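Local coordinates for protein dihydrodipicolinate synthase (Rhodopseudomonas palustris, PDB 3DZ1) that probably acts as a 4-hydroxy-tetrahydrodipicolinate synthase, a TIM-barrel lyase that uses pyruvate in lysine biosynthesis, at residues A65-F70 with R96-A101; R33-Y38 with K75-I80. All blocks are in the same frame, centred on the assembly; numbering follows the deposited sequence.

Overall arrangement
The two contacts show two ways in which the outer helices of a (βα)8 barrel pack: against one another, and against the chain entering a strand. Contact 1 joins helix 60-73 to helix 88-101, whereas contact 2 joins helix 28-40 to the loop that leads into strand 78-82. Their centres lie about 13 Å apart, and their segments alternate along the chain (33-38, 65-70, 75-80, 96-101). Strand 78-82 follows helix 60-73 and precedes helix 88-101, so both contacts involve consecutive helices and strands of the barrel. They touch: Phe-70 CD1 lies 3.2 Å from Thr-35 OG1. Helices 28-40, 60-73 and 88-101 are linked in sequence, the last two resting on that strand's Val-81.

Contact 1 (A65-F70 with R96-A101); sequences AVATRF and RLSMDA
Thr-68 and Leu-97 make the closest side-chain approach between segments 65-70 and 96-101, the hydroxyl OG1 of Thr-68 lying 4.0 Å from the branch methyl CD2 of Leu-97. The two side chains meet at about a right angle. Leu-97 reaches over because its CG stands anti to the backbone N (chi1 179°), which brings CD2 toward Thr-68; its side chain also touches Glu-64. One turn further along, Ala-101 points its CB at the same hydroxyl, 4.4 Å from Thr-68 OG1. On the inner side, Ala-67 CB faces Ser-98 OG at 4.5 Å, a loose pairing of small groups.

Neither hydroxyl spends its bonding across the gap. Thr-68 OG1, set beside its own backbone N, bonds to Glu-64 O, and Ser-98 OG bonds to Leu-94 O; each is thus satisfied within its own helix and presents itself to the other as part of a packing surface. The backbones come nearest at Thr-68 and Ala-101, whose CA atoms are 6.3 Å apart. The segment axes approach to 9.8 Å and run nearly parallel, at 23°.

Further out, Lys-72 NZ bonds to Ala-101 O, adding a polar tie where helix 88-101 ends. Beneath the pair lies strand 78-82, where Val-81 touches both Ala-67 and Ser-98: two consecutive outer helices of the barrel sit against the strand that connects them.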
# COMPACT_ATOMS: atom_id res chain seq x y z
N ALA A 65 23.17 23.45 6.12
CA ALA A 65 24.27 23.64 7.07
C ALA A 65 24.89 22.30 7.46
O ALA A 65 26.11 22.16 7.50
CB ALA A 65 23.77 24.37 8.31
N VAL A 66 24.05 21.32 7.75
CA VAL A 66 24.54 20.00 8.14
C VAL A 66 25.36 19.39 7.01
O VAL A 66 26.50 18.96 7.22
CB VAL A 66 23.37 19.05 8.49
CG1 VAL A 66 23.90 17.66 8.80
CG2 VAL A 66 22.60 19.61 9.68
N ALA A 67 24.79 19.35 5.82
CA ALA A 67 25.48 18.79 4.67
C ALA A 67 26.82 19.49 4.48
O ALA A 67 27.83 18.84 4.23
CB ALA A 67 24.63 18.94 3.42
N THR A 68 26.81 20.82 4.60
CA THR A 68 28.03 21.61 4.43
C THR A 68 29.08 21.30 5.50
O THR A 68 30.27 21.18 5.20
CB THR A 68 27.73 23.12 4.46
OG1 THR A 68 26.82 23.45 3.41
CG2 THR A 68 29.00 23.92 4.26
N ARG A 69 28.64 21.18 6.75
CA ARG A 69 29.55 20.89 7.85
C ARG A 69 30.31 19.60 7.56
O ARG A 69 31.53 19.53 7.72
CB ARG A 69 28.77 20.74 9.16
CG ARG A 69 29.65 20.60 10.40
CD ARG A 69 30.02 21.96 10.95
NE ARG A 69 30.94 21.87 12.09
CZ ARG A 69 31.27 22.90 12.86
NH1 ARG A 69 30.75 24.10 12.62
NH2 ARG A 69 32.12 22.74 13.86
N PHE A 70 29.58 18.57 7.14
CA PHE A 70 30.18 17.27 6.82
C PHE A 70 31.12 17.35 5.62
O PHE A 70 32.21 16.78 5.64
CB PHE A 70 29.08 16.24 6.52
CG PHE A 70 28.51 15.57 7.74
CD1 PHE A 70 29.28 14.71 8.50
CD2 PHE A 70 27.18 15.79 8.11
CE1 PHE A 70 28.74 14.06 9.62
CE2 PHE A 70 26.64 15.15 9.22
CZ PHE A 70 27.42 14.28 9.97
N ARG A 96 22.73 21.34 -6.04
CA ARG A 96 23.69 22.33 -6.51
C ARG A 96 24.49 22.93 -5.35
O ARG A 96 25.69 23.16 -5.47
CB ARG A 96 22.98 23.45 -7.27
CG ARG A 96 22.33 23.01 -8.58
CD ARG A 96 23.35 22.43 -9.54
NE ARG A 96 22.84 22.37 -10.90
CZ ARG A 96 23.43 21.72 -11.90
NH1 ARG A 96 24.56 21.05 -11.69
NH2 ARG A 96 22.89 21.74 -13.11
N LEU A 97 23.80 23.18 -4.24
CA LEU A 97 24.44 23.74 -3.06
C LEU A 97 25.50 22.79 -2.54
O LEU A 97 26.63 23.19 -2.21
CB LEU A 97 23.40 23.99 -1.97
CG LEU A 97 23.90 24.56 -0.64
CD1 LEU A 97 22.81 25.40 -0.02
CD2 LEU A 97 24.35 23.45 0.29
N SER A 98 25.14 21.51 -2.48
CA SER A 98 26.04 20.48 -2.00
C SER A 98 27.26 20.35 -2.90
O SER A 98 28.38 20.23 -2.42
CB SER A 98 25.31 19.14 -1.91
OG SER A 98 24.21 19.22 -1.02
N MSE A 99 27.03 20.37 -4.21
CA MSE A 99 28.14 20.26 -5.15
C MSE A 99 29.06 21.47 -5.06
O MSE A 99 30.29 21.33 -5.07
CB MSE A 99 27.62 20.08 -6.58
CG MSE A 99 26.84 18.78 -6.80
SE MSE A 99 27.78 17.16 -6.25
CE MSE A 99 29.20 17.15 -7.57
N ASP A 100 28.49 22.67 -4.97
CA ASP A 100 29.31 23.88 -4.86
C ASP A 100 30.13 23.84 -3.57
O ASP A 100 31.24 24.38 -3.51
CB ASP A 100 28.45 25.14 -4.87
CG ASP A 100 27.81 25.41 -6.22
OD1 ASP A 100 28.43 25.05 -7.25
OD2 ASP A 100 26.71 25.99 -6.26
N ALA A 101 29.57 23.21 -2.54
CA ALA A 101 30.24 23.10 -1.25
C ALA A 101 31.41 22.12 -1.27
O ALA A 101 32.34 22.25 -0.48
CB ALA A 101 29.23 22.68 -0.18

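Contact 2 (R33-Y38 with K75-I80); sequences RLTDFY and KSMQVI
Met-77, present as selenomethionine, extends toward helix 28-40 and touches it with its end alone, SE and CE, at Thr-35 and Tyr-38. A bend at its last torsion (chi3 -70°) lets the terminal methyl and the selenium find separate partners. CE comes to 3.5 Å from the backbone carbonyl Thr-35 O and 3.9 Å from Thr-35 CG2, the two side chains meeting at a slant. Beside it, SE rests 4.0 Å from Tyr-38 C and 4.2 Å from Tyr-38 CB.

This dense part is wholly buried. The tyrosine ring turns from the selenium toward Val-46 and Ala-14 of the neighbouring strands; Leu-34 O lies 3.1 Å above one face of the Tyr-38 ring, offset toward its rim. The Tyr-38 side chain is about 10 Å from that of Met-217, a predicted pyruvate-binding residue. By contrast, Lys-75 and Ser-76, just before Met-77, are exposed and leave the helix to it alone. Asp-36, whose CB points away from segment 75-80, is salt-bridged to Arg-73 of helix 60-73.

The contact is thus mainly van der Waals packing, with no directed bond across it. Thr-35 OG1 bonds to Ile-31 O, leaving methyl CG2 to face the selenomethionine methyl; all is apolar apart from the carbonyl Thr-35 O beside CE.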
# COMPACT_ATOMS: atom_id res chain seq x y z
N ARG A 33 33.37 15.23 15.08
CA ARG A 33 33.88 14.04 15.77
C ARG A 33 33.54 12.78 14.98
O ARG A 33 34.38 11.88 14.83
CB ARG A 33 33.28 13.98 17.17
CG ARG A 33 33.84 12.90 18.07
CD ARG A 33 33.13 12.95 19.40
NE ARG A 33 33.28 14.25 20.04
CZ ARG A 33 32.29 14.90 20.65
NH1 ARG A 33 31.07 14.38 20.72
NH2 ARG A 33 32.53 16.08 21.21
N LEU A 34 32.31 12.70 14.49
CA LEU A 34 31.88 11.55 13.69
C LEU A 34 32.70 11.47 12.41
O LEU A 34 33.18 10.40 12.04
CB LEU A 34 30.39 11.67 13.32
CG LEU A 34 29.36 11.15 14.31
CD1 LEU A 34 27.96 11.46 13.80
CD2 LEU A 34 29.55 9.65 14.49
N THR A 35 32.85 12.61 11.75
CA THR A 35 33.60 12.66 10.50
C THR A 35 35.04 12.21 10.69
O THR A 35 35.56 11.44 9.88
CB THR A 35 33.60 14.09 9.91
OG1 THR A 35 32.25 14.51 9.69
CG2 THR A 35 34.35 14.11 8.58
N ASP A 36 35.70 12.71 11.73
CA ASP A 36 37.09 12.34 12.01
C ASP A 36 37.19 10.84 12.25
O ASP A 36 38.15 10.19 11.83
CB ASP A 36 37.62 13.08 13.23
CG ASP A 36 37.71 14.58 13.02
OD1 ASP A 36 37.81 15.00 11.84
OD2 ASP A 36 37.71 15.33 14.02
N PHE A 37 36.18 10.32 12.94
CA PHE A 37 36.11 8.90 13.26
C PHE A 37 36.06 8.07 11.98
O PHE A 37 36.88 7.16 11.79
CB PHE A 37 34.86 8.62 14.10
CG PHE A 37 34.62 7.15 14.33
CD1 PHE A 37 35.47 6.41 15.15
CD2 PHE A 37 33.56 6.51 13.71
CE1 PHE A 37 35.27 5.05 15.33
CE2 PHE A 37 33.35 5.14 13.89
CZ PHE A 37 34.21 4.41 14.70
N TYR A 38 35.11 8.37 11.11
CA TYR A 38 34.97 7.64 9.85
C TYR A 38 36.27 7.61 9.05
O TYR A 38 36.64 6.58 8.49
CB TYR A 38 33.88 8.25 8.98
CG TYR A 38 32.49 8.28 9.59
CD1 TYR A 38 31.99 7.17 10.28
CD2 TYR A 38 31.66 9.39 9.44
CE1 TYR A 38 30.69 7.17 10.80
CE2 TYR A 38 30.37 9.40 9.95
CZ TYR A 38 29.89 8.29 10.62
OH TYR A 38 28.60 8.30 11.11
N LYS A 75 37.66 16.23 4.35
CA LYS A 75 38.56 16.63 3.28
C LYS A 75 39.17 15.48 2.48
O LYS A 75 39.43 15.62 1.28
CB LYS A 75 39.69 17.49 3.87
CG LYS A 75 39.19 18.70 4.65
CD LYS A 75 40.34 19.49 5.27
CE LYS A 75 41.18 18.62 6.20
NZ LYS A 75 42.31 19.37 6.82
N SER A 76 39.40 14.33 3.12
CA SER A 76 40.00 13.18 2.45
C SER A 76 39.01 12.10 2.02
O SER A 76 39.41 11.02 1.58
CB SER A 76 41.05 12.54 3.36
OG SER A 76 40.45 12.00 4.52
N MSE A 77 37.71 12.38 2.16
CA MSE A 77 36.69 11.41 1.78
C MSE A 77 35.63 12.02 0.86
O MSE A 77 35.44 13.23 0.84
CB MSE A 77 35.99 10.86 3.03
CG MSE A 77 36.90 10.14 4.00
SE MSE A 77 35.89 9.48 5.51
CE MSE A 77 35.47 11.17 6.35
N GLN A 78 34.96 11.16 0.11
CA GLN A 78 33.91 11.61 -0.80
C GLN A 78 32.60 11.64 -0.01
O GLN A 78 32.22 10.65 0.60
CB GLN A 78 33.80 10.65 -1.98
CG GLN A 78 35.10 10.50 -2.77
CD GLN A 78 34.98 9.52 -3.93
OE1 GLN A 78 34.69 8.33 -3.73
NE2 GLN A 78 35.22 10.01 -5.15
N VAL A 79 31.93 12.79 -0.00
CA VAL A 79 30.67 12.92 0.72
C VAL A 79 29.48 12.96 -0.23
O VAL A 79 29.44 13.76 -1.17
CB VAL A 79 30.65 14.18 1.61
CG1 VAL A 79 29.27 14.39 2.21
CG2 VAL A 79 31.67 14.03 2.72
N ILE A 80 28.51 12.08 0.02
CA ILE A 80 27.31 11.98 -0.80
C ILE A 80 26.14 12.57 -0.03
O ILE A 80 25.88 12.19 1.11
CB ILE A 80 27.02 10.51 -1.14
CG1 ILE A 80 28.19 9.94 -1.94
CG2 ILE A 80 25.73 10.40 -1.94
CD1 ILE A 80 28.18 8.44 -2.02